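Local atomic coordinates of arginase (RocF) (Helicobacter pylori, PDB entry 4G3H), a protein that probably hydrolyses L-arginine to L-ornithine and urea, using a pair of manganese ions bound in each subunit. Residues F95-K109 with L162-D175. Numbering follows the deposited sequence.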
loop_
_atom_site.group_PDB
_atom_site.type_symbol
_atom_site.label_atom_id
_atom_site.label_comp_id
_atom_site.label_asym_id
_atom_site.label_seq_id
_atom_site.Cartn_x
_atom_site.Cartn_y
_atom_site.Cartn_z
ATOM N N PHE A 95 0.777 3.351 6.681
ATOM C CA PHE A 95 0.864 3.120 8.119
ATOM C C PHE A 95 -0.481 3.319 8.811
ATOM O O PHE A 95 -1.024 2.388 9.410
ATOM C CB PHE A 95 1.897 4.048 8.767
ATOM C CG PHE A 95 1.945 3.930 10.263
ATOM C CD1 PHE A 95 2.328 2.736 10.865
ATOM C CD2 PHE A 95 1.556 4.992 11.072
ATOM C CE1 PHE A 95 2.317 2.597 12.251
ATOM C CE2 PHE A 95 1.542 4.864 12.466
ATOM C CZ PHE A 95 1.922 3.662 13.052
ATOM N N GLY A 96 -1.007 4.539 8.732
ATOM C CA GLY A 96 -2.283 4.833 9.360
ATOM C C GLY A 96 -3.395 3.920 8.870
ATOM O O GLY A 96 -4.222 3.458 9.654
ATOM N N ILE A 97 -3.415 3.649 7.571
ATOM C CA ILE A 97 -4.439 2.782 6.992
ATOM C C ILE A 97 -4.350 1.350 7.541
ATOM O O ILE A 97 -5.363 0.747 7.919
ATOM C CB ILE A 97 -4.305 2.725 5.445
ATOM C CG1 ILE A 97 -4.634 4.093 4.840
ATOM C CG2 ILE A 97 -5.233 1.666 4.872
ATOM C CD1 ILE A 97 -4.309 4.200 3.364
ATOM N N PHE A 98 -3.134 0.814 7.581
ATOM C CA PHE A 98 -2.916 -0.549 8.049
ATOM C C PHE A 98 -3.171 -0.705 9.550
ATOM O O PHE A 98 -3.665 -1.746 9.990
ATOM C CB PHE A 98 -1.494 -1.006 7.698
ATOM C CG PHE A 98 -1.273 -2.478 7.878
ATOM C CD1 PHE A 98 -1.965 -3.397 7.098
ATOM C CD2 PHE A 98 -0.383 -2.951 8.844
ATOM C CE1 PHE A 98 -1.775 -4.769 7.279
ATOM C CE2 PHE A 98 -0.188 -4.315 9.032
ATOM C CZ PHE A 98 -0.885 -5.228 8.251
ATOM N N GLN A 99 -2.834 0.318 10.333
ATOM C CA GLN A 99 -3.071 0.260 11.770
ATOM C C GLN A 99 -4.578 0.146 11.996
ATOM O O GLN A 99 -5.030 -0.580 12.887
ATOM C CB GLN A 99 -2.535 1.507 12.478
ATOM C CG GLN A 99 -1.012 1.607 12.527
ATOM C CD GLN A 99 -0.352 0.371 13.125
ATOM O OE1 GLN A 99 -0.058 -0.593 12.423
ATOM N NE2 GLN A 99 -0.129 0.394 14.431
ATOM N N ALA A 100 -5.354 0.862 11.186
ATOM C CA ALA A 100 -6.808 0.809 11.303
ATOM C C ALA A 100 -7.268 -0.606 10.949
ATOM O O ALA A 100 -8.160 -1.165 11.588
ATOM C CB ALA A 100 -7.443 1.814 10.364
ATOM N N PHE A 101 -6.636 -1.176 9.926
ATOM C CA PHE A 101 -6.941 -2.523 9.460
ATOM C C PHE A 101 -6.668 -3.541 10.580
ATOM O O PHE A 101 -7.486 -4.429 10.838
ATOM C CB PHE A 101 -6.067 -2.841 8.247
ATOM C CG PHE A 101 -6.425 -4.115 7.550
ATOM C CD1 PHE A 101 -7.572 -4.193 6.760
ATOM C CD2 PHE A 101 -5.600 -5.232 7.649
ATOM C CE1 PHE A 101 -7.891 -5.361 6.072
ATOM C CE2 PHE A 101 -5.910 -6.409 6.962
ATOM C CZ PHE A 101 -7.060 -6.470 6.171
ATOM N N ARG A 102 -5.508 -3.411 11.221
ATOM C CA ARG A 102 -5.118 -4.291 12.321
ATOM C C ARG A 102 -6.080 -4.099 13.493
ATOM O O ARG A 102 -6.465 -5.059 14.153
ATOM C CB ARG A 102 -3.702 -3.962 12.798
ATOM C CG ARG A 102 -2.623 -4.101 11.745
ATOM C CD ARG A 102 -1.295 -3.552 12.259
ATOM N NE ARG A 102 -0.742 -4.363 13.342
ATOM C CZ ARG A 102 0.379 -4.069 13.996
ATOM N NH1 ARG A 102 1.066 -2.976 13.682
ATOM N NH2 ARG A 102 0.820 -4.874 14.956
ATOM N N SER A 103 -6.457 -2.851 13.745
ATOM C CA SER A 103 -7.362 -2.527 14.838
ATOM C C SER A 103 -8.717 -3.204 14.674
ATOM O O SER A 103 -9.261 -3.740 15.636
ATOM C CB SER A 103 -7.545 -1.011 14.941
ATOM O OG SER A 103 -8.267 -0.676 16.112
ATOM N N VAL A 104 -9.265 -3.175 13.463
ATOM C CA VAL A 104 -10.552 -3.815 13.198
ATOM C C VAL A 104 -10.453 -5.342 13.297
ATOM O O VAL A 104 -11.380 -6.000 13.767
ATOM C CB VAL A 104 -11.090 -3.448 11.792
ATOM C CG1 VAL A 104 -12.341 -4.261 11.480
ATOM C CG2 VAL A 104 -11.412 -1.961 11.732
ATOM N N HIS A 105 -9.332 -5.900 12.851
ATOM C CA HIS A 105 -9.117 -7.348 12.888
ATOM C C HIS A 105 -8.100 -7.673 13.978
ATOM O O HIS A 105 -7.128 -8.387 13.733
ATOM C CB HIS A 105 -8.578 -7.828 11.541
ATOM C CG HIS A 105 -9.453 -7.483 10.378
ATOM N ND1 HIS A 105 -10.673 -8.086 10.158
ATOM C CD2 HIS A 105 -9.280 -6.603 9.362
ATOM C CE1 HIS A 105 -11.213 -7.594 9.056
ATOM N NE2 HIS A 105 -10.388 -6.693 8.553
ATOM N N LYS A 106 -8.338 -7.151 15.179
ATOM C CA LYS A 106 -7.435 -7.330 16.313
ATOM C C LYS A 106 -7.053 -8.747 16.721
ATOM O O LYS A 106 -5.955 -8.961 17.229
ATOM C CB LYS A 106 -7.981 -6.578 17.531
ATOM C CG LYS A 106 -9.466 -6.756 17.776
ATOM C CD LYS A 106 -9.939 -5.814 18.873
ATOM C CE LYS A 106 -11.447 -5.870 19.047
ATOM N NZ LYS A 106 -11.915 -7.223 19.451
ATOM N N ASP A 107 -7.935 -9.713 16.500
ATOM C CA ASP A 107 -7.634 -11.091 16.876
ATOM C C ASP A 107 -7.308 -11.981 15.681
ATOM O O ASP A 107 -7.459 -13.200 15.751
ATOM C CB ASP A 107 -8.807 -11.695 17.648
ATOM C CG ASP A 107 -10.094 -11.686 16.848
ATOM O OD1 ASP A 107 -11.106 -12.220 17.348
ATOM O OD2 ASP A 107 -10.094 -11.143 15.722
ATOM N N LYS A 108 -6.855 -11.377 14.590
ATOM C CA LYS A 108 -6.524 -12.136 13.393
ATOM C C LYS A 108 -5.051 -12.017 13.029
ATOM O O LYS A 108 -4.429 -10.983 13.264
ATOM C CB LYS A 108 -7.370 -11.646 12.214
ATOM C CG LYS A 108 -8.865 -11.798 12.409
ATOM C CD LYS A 108 -9.256 -13.262 12.521
ATOM C CE LYS A 108 -10.750 -13.422 12.749
ATOM N NZ LYS A 108 -11.135 -14.856 12.864
ATOM N N LYS A 109 -4.496 -13.087 12.470
ATOM C CA LYS A 109 -3.107 -13.077 12.027
ATOM C C LYS A 109 -3.172 -12.497 10.613
ATOM O O LYS A 109 -3.891 -13.012 9.753
ATOM C CB LYS A 109 -2.530 -14.497 12.002
ATOM C CG LYS A 109 -1.060 -14.546 11.609
ATOM C CD LYS A 109 -0.495 -15.956 11.705
ATOM C CE LYS A 109 0.956 -16.017 11.230
ATOM N NZ LYS A 109 1.881 -15.195 12.058
ATOM N N LEU A 162 3.596 6.093 18.824
ATOM C CA LEU A 162 3.132 6.172 17.447
ATOM C C LEU A 162 2.925 4.808 16.776
ATOM O O LEU A 162 1.836 4.519 16.274
ATOM C CB LEU A 162 4.118 7.016 16.637
ATOM C CG LEU A 162 3.885 7.156 15.133
ATOM C CD1 LEU A 162 2.522 7.771 14.876
ATOM C CD2 LEU A 162 4.987 8.021 14.531
ATOM N N CYS A 163 3.970 3.979 16.766
ATOM C CA CYS A 163 3.910 2.643 16.161
ATOM C C CYS A 163 2.804 1.830 16.798
ATOM O O CYS A 163 2.347 0.825 16.255
ATOM C CB CYS A 163 5.225 1.896 16.369
ATOM S SG CYS A 163 6.629 2.654 15.569
ATOM N N SER A 164 2.396 2.179 17.944
ATOM C CA SER A 164 1.313 1.602 18.555
ATOM C C SER A 164 -0.080 2.098 18.356
ATOM O O SER A 164 -0.907 1.580 18.865
ATOM C CB SER A 164 1.531 1.731 19.990
ATOM O OG SER A 164 1.745 0.532 20.454
ATOM N N LEU A 165 -0.252 3.131 17.642
ATOM C CA LEU A 165 -1.536 3.628 17.418
ATOM C C LEU A 165 -2.411 2.721 16.744
ATOM O O LEU A 165 -2.089 1.970 16.010
ATOM C CB LEU A 165 -1.440 4.720 16.422
ATOM C CG LEU A 165 -0.975 5.983 16.808
ATOM C CD1 LEU A 165 -0.859 6.781 15.874
ATOM C CD2 LEU A 165 -1.968 6.398 17.608
ATOM N N GLY A 166 -3.501 2.721 17.341
ATOM C CA GLY A 166 -4.667 1.949 17.109
ATOM C C GLY A 166 -4.677 0.553 17.595
ATOM O O GLY A 166 -5.550 -0.079 17.438
ATOM N N LEU A 167 -3.654 0.111 18.226
ATOM C CA LEU A 167 -3.578 -1.107 18.956
ATOM C C LEU A 167 -3.702 -1.124 20.516
ATOM O O LEU A 167 -3.590 -2.092 21.114
ATOM C CB LEU A 167 -2.260 -1.757 18.645
ATOM C CG LEU A 167 -1.559 -1.960 17.357
ATOM C CD1 LEU A 167 -0.227 -2.732 17.391
ATOM C CD2 LEU A 167 -2.399 -2.570 16.659
ATOM N N GLU A 168 -3.964 -0.117 21.244
ATOM C CA GLU A 168 -4.003 -0.460 22.680
ATOM C C GLU A 168 -5.262 -0.998 23.378
ATOM O O GLU A 168 -5.349 -0.967 24.545
ATOM C CB GLU A 168 -3.104 0.258 23.700
ATOM C CG GLU A 168 -1.689 -0.399 23.973
ATOM C CD GLU A 168 -0.675 0.622 24.482
ATOM O OE1 GLU A 168 -0.641 1.709 23.874
ATOM O OE2 GLU A 168 0.051 0.378 25.494
ATOM N N LYS A 169 -6.233 -1.364 22.633
ATOM C CA LYS A 169 -7.079 -2.312 23.048
ATOM C C LYS A 169 -6.453 -3.548 22.440
ATOM O O LYS A 169 -7.103 -4.581 22.294
ATOM C CB LYS A 169 -8.471 -2.141 22.628
ATOM C CG LYS A 169 -9.048 -0.976 23.209
ATOM C CD LYS A 169 -9.863 -1.293 24.483
ATOM C CE LYS A 169 -10.373 -0.070 25.128
ATOM N NZ LYS A 169 -10.732 1.250 24.371
ATOM N N GLY A 170 -5.238 -3.457 21.949
ATOM C CA GLY A 170 -4.696 -4.663 21.376
ATOM C C GLY A 170 -4.813 -5.100 19.890
ATOM O O GLY A 170 -5.644 -4.671 19.158
ATOM N N GLY A 171 -3.858 -5.967 19.504
ATOM C CA GLY A 171 -3.756 -6.604 18.239
ATOM C C GLY A 171 -2.528 -7.316 18.410
ATOM O O GLY A 171 -1.828 -7.100 19.204
ATOM N N LEU A 172 -2.329 -8.206 17.564
ATOM C CA LEU A 172 -1.184 -8.985 17.448
ATOM C C LEU A 172 -0.120 -8.258 16.812
ATOM O O LEU A 172 -0.254 -7.453 16.105
ATOM C CB LEU A 172 -1.548 -10.138 16.588
ATOM C CG LEU A 172 -2.648 -11.040 17.103
ATOM C CD1 LEU A 172 -3.383 -11.895 16.203
ATOM C CD2 LEU A 172 -2.123 -11.732 18.130
ATOM N N GLU A 173 1.002 -8.652 17.066
ATOM C CA GLU A 173 2.143 -8.057 16.396
ATOM C C GLU A 173 2.225 -8.743 15.042
ATOM O O GLU A 173 1.801 -9.888 14.895
ATOM C CB GLU A 173 3.427 -8.301 17.178
ATOM C CG GLU A 173 3.437 -7.659 18.544
ATOM C CD GLU A 173 4.724 -7.924 19.284
ATOM O OE1 GLU A 173 4.868 -7.435 20.424
ATOM O OE2 GLU A 173 5.590 -8.626 18.720
ATOM N N ILE A 174 2.751 -8.042 14.048
ATOM C CA ILE A 174 2.875 -8.608 12.721
ATOM C C ILE A 174 4.080 -9.549 12.684
ATOM O O ILE A 174 5.152 -9.213 13.176
ATOM C CB ILE A 174 3.043 -7.482 11.665
ATOM C CG1 ILE A 174 1.786 -6.606 11.632
ATOM C CG2 ILE A 174 3.305 -8.075 10.294
ATOM C CD1 ILE A 174 0.515 -7.343 11.236
ATOM N N ASP A 175 3.884 -10.733 12.113
ATOM C CA ASP A 175 4.938 -11.732 11.978
ATOM C C ASP A 175 5.741 -11.323 10.742
ATOM O O ASP A 175 5.248 -11.413 9.617
ATOM C CB ASP A 175 4.303 -13.109 11.769
ATOM C CG ASP A 175 5.328 -14.219 11.634
ATOM O OD1 ASP A 175 6.534 -13.918 11.595
ATOM O OD2 ASP A 175 4.919 -15.401 11.562
HETATM O O HOH W 1 -2.206 -7.174 13.618
HETATM O O HOH W 2 3.124 -1.460 14.841
#
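The guanidinium of Arg102 lies between two aliphatic side chains of 162-175. CG1 of Ile174 sits over the centre of one face, 3.7 Å from Arg102 CZ. CD1 of Leu167 covers the opposite face nearer its rim, 3.4 Å from Arg102 NH2. The polar bonds run round the edge. Arg102 NH2 gives a fairly straight bond (161°) to Leu172 O at 3.0 Å, with that oxygen in the guanidinium plane. One water links NE to the same carbonyl, and a second probably links NH1 to Cys163 O. NH1 also donates to Gln99 OE1, one helical turn back, which ties the two side chains together. The Arg102 chain bends at chi3 (68°) to bring its flat end between the Leu167 and Ile174 branches.

Gln99 turns at chi2 (-54°), and its NE2 reaches Leu165 O at 3.0 Å. That bond is bent, and the oxygen is tilted out of the amide plane. Ser103 OG bonds Gly166 O at 3.1 Å and is also hydrogen-bonded to Lys75 NZ of helix 59-78. At the start of both segments, Leu162 O lies at the edge of the Phe95 ring, in its plane. CE2, at the edge of the Phe98 ring, lies 3.8 Å from Ile174 CD1, and Val140 of helix 136-140 packs on both residues. At the far end, the anti lone pair of Asp175 OD2 takes the salt bridge from Lys109 NZ.

Helix 94-104 of the arginase fold thus holds the irregular chain after helix 153-163 largely by its backbone carbonyls. Arg102 bonds Leu172 O directly and probably reaches Cys163 O through water, so its positive charge is probably stabilised by the dipoles of neutral oxygens and water.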